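Local coordinates for protein glutathione transferase (Mesorhizobium loti, PDB 1R9C) that catalyses the manganese-dependent hydration of the antibiotic fosfomycin, working as a homodimer and so conferring resistance to the drug, at residues Phe26-Val31 with Lys45-Gly50; Ile70-Asp75 with His115-His120; Leu89-Arg94 with Ile107-Asp112. All coordinates share one frame; numbering follows the deposited sequence.

Interaction 1: Phe26-Val31 with Lys45-Gly50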
loop_
_atom_site.group_PDB
_atom_site.type_symbol
_atom_site.label_atom_id
_atom_site.label_comp_id
_atom_site.label_asym_id
_atom_site.label_seq_id
_atom_site.Cartn_x
_atom_site.Cartn_y
_atom_site.Cartn_z
ATOM N N PHE A 26 8.468 -0.645 12.349
ATOM C CA PHE A 26 9.186 -0.054 11.226
ATOM C C PHE A 26 10.078 1.125 11.576
ATOM O O PHE A 26 10.708 1.673 10.693
ATOM C CB PHE A 26 8.227 0.366 10.090
ATOM C CG PHE A 26 7.252 -0.700 9.652
ATOM C CD1 PHE A 26 5.927 -0.645 10.055
ATOM C CD2 PHE A 26 7.617 -1.702 8.757
ATOM C CE1 PHE A 26 4.996 -1.612 9.608
ATOM C CE2 PHE A 26 6.690 -2.667 8.333
ATOM C CZ PHE A 26 5.378 -2.616 8.745
ATOM N N ASP A 27 10.131 1.517 12.855
ATOM C CA ASP A 27 10.736 2.775 13.255
ATOM C C ASP A 27 10.125 3.959 12.493
ATOM O O ASP A 27 10.815 4.902 12.136
ATOM C CB ASP A 27 12.270 2.737 13.118
ATOM C CG ASP A 27 12.975 3.509 14.211
ATOM O OD1 ASP A 27 12.312 3.970 15.193
ATOM O OD2 ASP A 27 14.216 3.707 14.178
ATOM N N ALA A 28 8.826 3.886 12.222
ATOM C CA ALA A 28 8.140 5.016 11.603
ATOM C C ALA A 28 8.319 6.268 12.455
ATOM O O ALA A 28 8.315 6.178 13.673
ATOM C CB ALA A 28 6.669 4.708 11.459
ATOM N N ARG A 29 8.414 7.429 11.797
ATOM C CA ARG A 29 8.544 8.739 12.439
ATOM C C ARG A 29 7.232 9.510 12.172
ATOM O O ARG A 29 6.839 9.699 11.015
ATOM C CB ARG A 29 9.750 9.491 11.838
ATOM C CG ARG A 29 10.017 10.895 12.396
ATOM C CD ARG A 29 10.965 11.777 11.547
ATOM N NE ARG A 29 10.378 13.097 11.259
ATOM C CZ ARG A 29 10.117 14.043 12.170
ATOM N NH1 ARG A 29 10.410 13.862 13.457
ATOM N NH2 ARG A 29 9.557 15.188 11.787
ATOM N N GLU A 30 6.548 9.922 13.237
ATOM C CA GLU A 30 5.332 10.716 13.086
ATOM C C GLU A 30 5.696 12.129 12.665
ATOM O O GLU A 30 6.451 12.825 13.364
ATOM C CB GLU A 30 4.516 10.726 14.379
ATOM C CG GLU A 30 3.098 11.279 14.240
ATOM C CD GLU A 30 2.406 11.388 15.584
ATOM O OE1 GLU A 30 1.870 12.476 15.908
ATOM O OE2 GLU A 30 2.415 10.389 16.326
ATOM N N VAL A 31 5.166 12.556 11.526
ATOM C CA VAL A 31 5.421 13.924 11.025
ATOM C C VAL A 31 4.203 14.857 11.080
ATOM O O VAL A 31 4.327 16.065 10.838
ATOM C CB VAL A 31 6.030 13.922 9.606
ATOM C CG1 VAL A 31 7.364 13.096 9.574
ATOM C CG2 VAL A 31 5.078 13.347 8.605
ATOM N N LYS A 45 -3.021 10.761 11.116
ATOM C CA LYS A 45 -1.606 11.006 11.320
ATOM C C LYS A 45 -0.847 10.593 10.086
ATOM O O LYS A 45 -1.268 9.665 9.384
ATOM C CB LYS A 45 -1.082 10.143 12.475
ATOM C CG LYS A 45 -1.580 10.550 13.868
ATOM C CD LYS A 45 -0.923 9.678 14.882
ATOM C CE LYS A 45 -1.102 10.175 16.293
ATOM N NZ LYS A 45 -0.026 9.528 17.118
ATOM N N PHE A 46 0.273 11.275 9.826
ATOM C CA PHE A 46 1.184 10.916 8.738
ATOM C C PHE A 46 2.515 10.461 9.363
ATOM O O PHE A 46 3.010 11.078 10.349
ATOM C CB PHE A 46 1.499 12.116 7.851
ATOM C CG PHE A 46 0.314 12.705 7.125
ATOM C CD1 PHE A 46 0.380 14.007 6.655
ATOM C CD2 PHE A 46 -0.838 11.951 6.878
ATOM C CE1 PHE A 46 -0.686 14.579 5.949
ATOM C CE2 PHE A 46 -1.914 12.506 6.201
ATOM C CZ PHE A 46 -1.836 13.823 5.720
ATOM N N PHE A 47 3.094 9.411 8.773
ATOM C CA PHE A 47 4.382 8.916 9.200
ATOM C C PHE A 47 5.308 8.768 8.022
ATOM O O PHE A 47 4.859 8.582 6.872
ATOM C CB PHE A 47 4.241 7.523 9.839
ATOM C CG PHE A 47 3.487 7.510 11.139
ATOM C CD1 PHE A 47 2.083 7.426 11.153
ATOM C CD2 PHE A 47 4.165 7.519 12.340
ATOM C CE1 PHE A 47 1.390 7.386 12.345
ATOM C CE2 PHE A 47 3.455 7.493 13.567
ATOM C CZ PHE A 47 2.072 7.429 13.555
ATOM N N LEU A 48 6.610 8.811 8.323
ATOM C CA LEU A 48 7.622 8.412 7.356
ATOM C C LEU A 48 8.349 7.150 7.843
ATOM O O LEU A 48 8.739 7.025 9.029
ATOM C CB LEU A 48 8.639 9.533 7.104
ATOM C CG LEU A 48 8.310 10.719 6.189
ATOM C CD1 LEU A 48 9.390 11.812 6.240
ATOM C CD2 LEU A 48 8.160 10.211 4.752
ATOM N N ILE A 49 8.490 6.209 6.917
ATOM C CA ILE A 49 9.369 5.060 7.092
ATOM C C ILE A 49 10.432 5.259 6.016
ATOM O O ILE A 49 10.198 4.946 4.869
ATOM C CB ILE A 49 8.607 3.735 6.881
ATOM C CG1 ILE A 49 7.518 3.571 7.960
ATOM C CG2 ILE A 49 9.611 2.543 7.002
ATOM C CD1 ILE A 49 6.452 2.573 7.654
ATOM N N GLY A 50 11.568 5.846 6.392
ATOM C CA GLY A 50 12.552 6.285 5.421
ATOM C C GLY A 50 11.915 7.420 4.619
ATOM O O GLY A 50 11.550 8.467 5.165
#
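Glu30 and Lys45 meet in a salt bridge, with NZ of Lys45 2.7 Å from OE2 of Glu30. The ammonium approaches from above the carboxylate plane, 49° out of it, rather than within that plane. Glu30 can reach it because CG stands anti to its own backbone N (chi1 -168°) and the chain beyond is extended. On the way its methylenes pass over Phe47: CG lies over one face of the ring, 4.3 Å from the centroid, a CH-pi contact that suits a long acid with an apolar stem. Ala28 offers only a methyl, which fits against both CD2 of Phe47 and CG1 of Ile49 as the chain enters strand 29-33. Farther along, CB of Phe26 is 3.7 Å from CD1 of Ile49. On the other face Val31 CG1 touches Leu48 CD1.

The backbones set this pairing: strands 29-33 and 44-49 form an antiparallel beta hairpin in the four-stranded sheet of the vicinal oxygen chelate fold. Arg29 and Leu48 are a hydrogen-bonded pair, with N of Arg29 2.8 Å from O of Leu48 and an equal bond returning, and Val31 N binds Phe46 O. Glu30 and Phe47 form the adjoining non-hydrogen-bonded pair, which places acid and ring together. Leu22 of helix 15-26 packs on Phe47 and Ala28, and Thr19 OG1 is a second partner for Lys45 NZ; Ile2 of the second subunit packs on Phe26 and Ile49. With two oxygen partners, the Lys45 ammonium is probably stabilised in its charged form, and the ion pair ties strand 29-33, outermost of its sheet within the chain, to strand 44-49, beside the buried Phe47.

Interaction 2: Ile70-Asp75 with His115-His120; sequences IAFKID and HMFELH. With MN (manganese (II) ion), chain C.
Strands 70-73 and 116-120 run parallel, their short axes 25° apart, and are joined by a ladder in which Phe72 N donates to Glu118 O at 2.9 Å and Phe72 O accepts from His120 N at 3.0 Å. Glu118 N binds Ile70 O and Ile74 N binds His120 O, while the bond from Ile70 N to Met116 O is weak.

Ala71 and Glu118 face each other on the metal side of the sheet. The methyl CB of Ala71 lies 3.5 Å from OE1 of Glu118, small enough to sit directly beside the carboxylate. CG of Glu118 is anti to the backbone N (chi1 174°) and the chain continues extended, carrying OE1 to within 1.9 Å of the manganese; OE2 stays 3.5 Å from the metal, so the carboxylate binds through one oxygen. Ser106 OG holds OE2 and also bonds to His120 ND1, a second-shell link that should help fix the carboxylate's rotation. Water 1 is a further ligand of the metal.

The opposite face is apolar. The Phe72 and Phe117 rings leave their strands as neighbours in the same direction, with CD2 of Phe117 at the edge of the Phe72 ring, 4.2 Å from its CE1. Leu119 CD2 touches both Phe72 CB and Ile74 CG2. Met8 and Phe26 of the same chain pack on this face, and large apolar side chains suit it because it is buried beneath them.

His69 of this chain and His7 of the second subunit complete the protein ligands, and residues 70-73 pair with an antiparallel strand of that subunit. Such a two-histidine, one-glutamate site built across the dimer interface is characteristic of the vicinal oxygen chelate fold of the fosfomycin resistance enzymes.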
loop_
_atom_site.group_PDB
_atom_site.type_symbol
_atom_site.label_atom_id
_atom_site.label_comp_id
_atom_site.label_asym_id
_atom_site.label_seq_id
_atom_site.Cartn_x
_atom_site.Cartn_y
_atom_site.Cartn_z
ATOM N N ILE A 70 1.206 -5.640 2.063
ATOM C CA ILE A 70 2.280 -4.727 1.692
ATOM C C ILE A 70 3.549 -5.230 2.355
ATOM O O ILE A 70 3.553 -5.500 3.570
ATOM C CB ILE A 70 1.965 -3.273 2.175
ATOM C CG1 ILE A 70 0.693 -2.700 1.530
ATOM C CG2 ILE A 70 3.158 -2.336 1.950
ATOM C CD1 ILE A 70 0.685 -2.683 -0.012
ATOM N N ALA A 71 4.630 -5.298 1.587
ATOM C CA ALA A 71 5.883 -5.899 2.047
ATOM C C ALA A 71 7.012 -4.885 2.041
ATOM O O ALA A 71 7.221 -4.185 1.050
ATOM C CB ALA A 71 6.267 -7.151 1.190
ATOM N N PHE A 72 7.707 -4.798 3.173
ATOM C CA PHE A 72 8.904 -3.965 3.321
ATOM C C PHE A 72 10.177 -4.797 3.277
ATOM O O PHE A 72 10.206 -5.962 3.669
ATOM C CB PHE A 72 8.816 -3.173 4.641
ATOM C CG PHE A 72 7.719 -2.140 4.630
ATOM C CD1 PHE A 72 6.428 -2.477 5.021
ATOM C CD2 PHE A 72 7.965 -0.852 4.176
ATOM C CE1 PHE A 72 5.403 -1.506 4.977
ATOM C CE2 PHE A 72 6.936 0.129 4.154
ATOM C CZ PHE A 72 5.665 -0.226 4.550
ATOM N N LYS A 73 11.261 -4.187 2.827
ATOM C CA LYS A 73 12.531 -4.906 2.674
ATOM C C LYS A 73 13.413 -4.798 3.918
ATOM O O LYS A 73 13.610 -3.711 4.460
ATOM C CB LYS A 73 13.311 -4.341 1.461
ATOM C CG LYS A 73 14.705 -4.973 1.195
ATOM C CD LYS A 73 14.612 -6.466 0.732
ATOM C CE LYS A 73 15.997 -7.026 0.336
ATOM N NZ LYS A 73 17.022 -6.934 1.473
ATOM N N ILE A 74 13.954 -5.937 4.355
ATOM C CA ILE A 74 14.902 -5.954 5.465
ATOM C C ILE A 74 16.065 -6.849 5.046
ATOM O O ILE A 74 15.979 -7.558 4.034
ATOM C CB ILE A 74 14.269 -6.507 6.798
ATOM C CG1 ILE A 74 13.770 -7.954 6.613
ATOM C CG2 ILE A 74 13.155 -5.595 7.344
ATOM C CD1 ILE A 74 13.794 -8.762 7.931
ATOM N N ASP A 75 17.137 -6.815 5.830
ATOM C CA ASP A 75 18.299 -7.621 5.562
ATOM C C ASP A 75 18.138 -8.947 6.252
ATOM O O ASP A 75 17.609 -9.014 7.365
ATOM C CB ASP A 75 19.568 -6.944 6.074
ATOM C CG ASP A 75 20.826 -7.679 5.616
ATOM O OD1 ASP A 75 21.300 -8.575 6.340
ATOM O OD2 ASP A 75 21.345 -7.476 4.511
ATOM N N HIS A 115 -5.144 -5.722 8.643
ATOM C CA HIS A 115 -4.179 -5.505 7.570
ATOM C C HIS A 115 -3.000 -6.463 7.713
ATOM O O HIS A 115 -2.426 -6.565 8.802
ATOM C CB HIS A 115 -3.610 -4.083 7.601
ATOM C CG HIS A 115 -4.653 -3.003 7.586
ATOM N ND1 HIS A 115 -4.845 -2.148 8.650
ATOM C CD2 HIS A 115 -5.495 -2.582 6.610
ATOM C CE1 HIS A 115 -5.798 -1.277 8.351
ATOM N NE2 HIS A 115 -6.222 -1.527 7.123
ATOM N N MET A 116 -2.615 -7.112 6.611
ATOM C CA MET A 116 -1.408 -7.957 6.606
ATOM C C MET A 116 -0.195 -7.160 6.096
ATOM O O MET A 116 -0.261 -6.440 5.068
ATOM C CB MET A 116 -1.606 -9.222 5.763
ATOM C CG MET A 116 -0.488 -10.294 5.884
ATOM S SD MET A 116 -0.589 -11.573 4.583
ATOM C CE MET A 116 -1.765 -12.513 5.323
ATOM N N PHE A 117 0.916 -7.321 6.796
ATOM C CA PHE A 117 2.199 -6.733 6.378
ATOM C C PHE A 117 3.196 -7.844 6.270
ATOM O O PHE A 117 2.972 -8.920 6.848
ATOM C CB PHE A 117 2.684 -5.735 7.429
ATOM C CG PHE A 117 1.859 -4.483 7.481
ATOM C CD1 PHE A 117 0.818 -4.362 8.402
ATOM C CD2 PHE A 117 2.094 -3.452 6.577
ATOM C CE1 PHE A 117 0.010 -3.206 8.427
ATOM C CE2 PHE A 117 1.314 -2.279 6.599
ATOM C CZ PHE A 117 0.279 -2.164 7.528
ATOM N N GLU A 118 4.283 -7.607 5.538
ATOM C CA GLU A 118 5.307 -8.624 5.332
ATOM C C GLU A 118 6.649 -7.891 5.487
ATOM O O GLU A 118 6.771 -6.746 5.067
ATOM C CB GLU A 118 5.205 -9.212 3.919
ATOM C CG GLU A 118 6.347 -10.192 3.585
ATOM C CD GLU A 118 6.270 -10.816 2.197
ATOM O OE1 GLU A 118 5.301 -10.559 1.389
ATOM O OE2 GLU A 118 7.204 -11.648 1.936
ATOM N N LEU A 119 7.608 -8.543 6.143
ATOM C CA LEU A 119 9.016 -8.129 6.115
ATOM C C LEU A 119 9.726 -9.233 5.348
ATOM O O LEU A 119 9.666 -10.402 5.746
ATOM C CB LEU A 119 9.569 -8.034 7.546
ATOM C CG LEU A 119 8.731 -7.105 8.433
ATOM C CD1 LEU A 119 9.119 -7.283 9.873
ATOM C CD2 LEU A 119 8.928 -5.617 7.997
ATOM N N HIS A 120 10.358 -8.870 4.232
ATOM C CA HIS A 120 10.916 -9.832 3.283
ATOM C C HIS A 120 12.426 -9.527 3.084
ATOM O O HIS A 120 12.770 -8.389 2.888
ATOM C CB HIS A 120 10.160 -9.703 1.941
ATOM C CG HIS A 120 10.651 -10.642 0.887
ATOM N ND1 HIS A 120 10.792 -11.991 1.108
ATOM C CD2 HIS A 120 11.038 -10.425 -0.393
ATOM C CE1 HIS A 120 11.260 -12.574 0.014
ATOM N NE2 HIS A 120 11.416 -11.643 -0.913
HETATM MN MN MN C . 4.637 -11.041 -0.359
HETATM O O HOH W 1 3.789 -11.758 -2.277
#

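Interaction 3: Leu89-Arg94 with Ile107-Asp112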
loop_
_atom_site.group_PDB
_atom_site.type_symbol
_atom_site.label_atom_id
_atom_site.label_comp_id
_atom_site.label_asym_id
_atom_site.label_seq_id
_atom_site.Cartn_x
_atom_site.Cartn_y
_atom_site.Cartn_z
ATOM N N LEU A 89 5.198 -6.492 20.433
ATOM C CA LEU A 89 3.947 -5.774 20.207
ATOM C C LEU A 89 2.691 -6.632 20.348
ATOM O O LEU A 89 1.582 -6.100 20.393
ATOM C CB LEU A 89 3.948 -5.067 18.866
ATOM C CG LEU A 89 4.878 -3.855 18.764
ATOM C CD1 LEU A 89 5.110 -3.589 17.298
ATOM C CD2 LEU A 89 4.282 -2.615 19.453
ATOM N N GLY A 90 2.863 -7.948 20.416
ATOM C CA GLY A 90 1.740 -8.856 20.614
ATOM C C GLY A 90 0.903 -9.085 19.358
ATOM O O GLY A 90 -0.268 -9.416 19.458
ATOM N N LEU A 91 1.517 -8.944 18.188
ATOM C CA LEU A 91 0.806 -9.032 16.904
ATOM C C LEU A 91 0.660 -10.471 16.407
ATOM O O LEU A 91 1.564 -11.296 16.623
ATOM C CB LEU A 91 1.512 -8.173 15.871
ATOM C CG LEU A 91 1.585 -6.666 16.191
ATOM C CD1 LEU A 91 2.412 -5.975 15.123
ATOM C CD2 LEU A 91 0.173 -6.061 16.310
ATOM N N ASP A 92 -0.490 -10.800 15.817
ATOM C CA ASP A 92 -0.657 -12.135 15.215
ATOM C C ASP A 92 0.311 -12.269 14.041
ATOM O O ASP A 92 0.581 -11.297 13.352
ATOM C CB ASP A 92 -2.090 -12.362 14.703
ATOM C CG ASP A 92 -3.125 -12.527 15.828
ATOM O OD1 ASP A 92 -2.773 -12.892 16.982
ATOM O OD2 ASP A 92 -4.343 -12.356 15.621
ATOM N N MET A 93 0.831 -13.469 13.821
ATOM C CA MET A 93 1.681 -13.704 12.660
ATOM C C MET A 93 1.441 -15.063 12.002
ATOM O O MET A 93 0.893 -15.983 12.614
ATOM C CB MET A 93 3.164 -13.495 13.006
ATOM C CG MET A 93 3.662 -14.249 14.223
ATOM S SD MET A 93 5.305 -13.597 14.697
ATOM C CE MET A 93 6.267 -14.226 13.326
ATOM N N ARG A 94 1.831 -15.160 10.735
ATOM C CA ARG A 94 1.841 -16.429 10.018
ATOM C C ARG A 94 3.077 -17.206 10.465
ATOM O O ARG A 94 4.077 -16.598 10.854
ATOM C CB ARG A 94 1.884 -16.159 8.516
ATOM C CG ARG A 94 0.674 -15.377 8.026
ATOM C CD ARG A 94 -0.380 -16.251 7.401
ATOM N NE ARG A 94 -0.016 -16.585 6.032
ATOM C CZ ARG A 94 -0.118 -17.789 5.484
ATOM N NH1 ARG A 94 -0.594 -18.816 6.175
ATOM N NH2 ARG A 94 0.264 -17.960 4.221
ATOM N N ILE A 107 8.605 -12.588 7.223
ATOM C CA ILE A 107 7.735 -12.574 8.393
ATOM C C ILE A 107 6.416 -11.929 7.913
ATOM O O ILE A 107 6.445 -10.831 7.333
ATOM C CB ILE A 107 8.368 -11.699 9.514
ATOM C CG1 ILE A 107 9.727 -12.229 9.936
ATOM C CG2 ILE A 107 7.414 -11.550 10.729
ATOM C CD1 ILE A 107 10.681 -11.125 10.402
ATOM N N TYR A 108 5.282 -12.595 8.144
ATOM C CA TYR A 108 3.985 -11.966 7.833
ATOM C C TYR A 108 3.262 -11.796 9.148
ATOM O O TYR A 108 3.225 -12.717 9.940
ATOM C CB TYR A 108 3.101 -12.848 6.953
ATOM C CG TYR A 108 3.655 -13.176 5.599
ATOM C CD1 TYR A 108 4.533 -14.236 5.446
ATOM C CD2 TYR A 108 3.275 -12.458 4.456
ATOM C CE1 TYR A 108 5.056 -14.561 4.214
ATOM C CE2 TYR A 108 3.794 -12.814 3.189
ATOM C CZ TYR A 108 4.696 -13.848 3.099
ATOM O OH TYR A 108 5.231 -14.249 1.898
ATOM N N PHE A 109 2.705 -10.614 9.362
ATOM C CA PHE A 109 2.026 -10.288 10.607
ATOM C C PHE A 109 0.827 -9.374 10.280
ATOM O O PHE A 109 0.687 -8.913 9.155
ATOM C CB PHE A 109 3.012 -9.654 11.612
ATOM C CG PHE A 109 3.443 -8.246 11.264
ATOM C CD1 PHE A 109 2.751 -7.143 11.752
ATOM C CD2 PHE A 109 4.563 -8.026 10.454
ATOM C CE1 PHE A 109 3.148 -5.850 11.406
ATOM C CE2 PHE A 109 4.969 -6.742 10.120
ATOM C CZ PHE A 109 4.272 -5.649 10.611
ATOM N N TYR A 110 -0.066 -9.191 11.239
ATOM C CA TYR A 110 -1.260 -8.375 11.039
ATOM C C TYR A 110 -1.156 -7.245 12.042
ATOM O O TYR A 110 -0.660 -7.460 13.149
ATOM C CB TYR A 110 -2.528 -9.185 11.352
ATOM C CG TYR A 110 -2.665 -10.427 10.508
ATOM C CD1 TYR A 110 -2.074 -11.612 10.910
ATOM C CD2 TYR A 110 -3.323 -10.384 9.274
ATOM C CE1 TYR A 110 -2.166 -12.745 10.155
ATOM C CE2 TYR A 110 -3.405 -11.510 8.475
ATOM C CZ TYR A 110 -2.845 -12.701 8.945
ATOM O OH TYR A 110 -2.912 -13.832 8.201
ATOM N N ASP A 111 -1.653 -6.059 11.697
ATOM C CA ASP A 111 -1.802 -5.019 12.710
ATOM C C ASP A 111 -3.113 -5.301 13.461
ATOM O O ASP A 111 -3.594 -6.470 13.490
ATOM C CB ASP A 111 -1.807 -3.631 12.040
ATOM C CG ASP A 111 -3.034 -3.417 11.161
ATOM O OD1 ASP A 111 -3.145 -2.345 10.562
ATOM O OD2 ASP A 111 -3.952 -4.260 11.034
ATOM N N ASP A 112 -3.731 -4.266 14.051
ATOM C CA ASP A 112 -4.892 -4.529 14.913
ATOM C C ASP A 112 -6.203 -4.491 14.144
ATOM O O ASP A 112 -7.276 -4.629 14.726
ATOM C CB ASP A 112 -4.978 -3.517 16.066
ATOM C CG ASP A 112 -3.967 -3.770 17.163
ATOM O OD1 ASP A 112 -3.478 -4.922 17.335
ATOM O OD2 ASP A 112 -3.626 -2.853 17.933
HETATM O O HOH W 2 -2.393 -8.721 15.175
HETATM O O HOH W 3 5.684 -15.081 9.048
#
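Leu91 runs alongside the Phe109 ring, with CD1 of Leu91 3.6 Å from CD1 of Phe109. Phe109 has CG between its backbone N and carbonyl carbon (chi1 72°), which sends the ring along the leucine; Val86 of helix 79-89 packs on both, so two large apolar groups suit this buried place. The flexible Met93 chain brings its methyl CE 3.9 Å from CG2 of Ile107.

After a Schellman motif at Gly90 ends helix 79-89, the loop returns along strand 106-110 of the three-stranded sheet of the vicinal oxygen chelate fold. A single bridge joins Met93 to Phe109, flanked by Tyr110 N to Asp92 O at 3.1 Å and Arg94 N to Tyr108 O at 2.9 Å. Water 2 links Asp92 N to Tyr110 O, and water 3 links Tyr108 N to Arg94 O.

Arg94 touches both tyrosines with its aliphatic part: CG is 3.7 Å from CB of Tyr108, and CD is 3.6 Å from OH of Tyr110. Tyr108 itself borders the manganese ligands Glu118 and His69, meeting the latter edge-to-face. Backbone O of Asp92 lies at the Tyr110 ring edge, near its plane. Asp92 OD2 instead forms a salt bridge with Arg65, which makes a cation-pi contact with Tyr110.

In the fold
Along the chain, interaction 1 closes before interaction 2 opens, and interaction 3 is nested within the loop that interaction 2 closes. Interactions 2 and 3 have centres about 11 Å apart and share one sheet, in which strand 116-120 lies between strands 69-73 and 106-110. Interaction 1 belongs to the other sheet, about 15 Å from interaction 2 and 19 Å from interaction 3, centre to centre. Phe26 bridges the two sheets in an apolar core, its ring reaching Phe72, Leu119 and Phe109. Interactions 1 and 2 also touch the second subunit, whereas interaction 3 does not. Each manganese site takes His69 and Glu118 from one chain and His7 from the other.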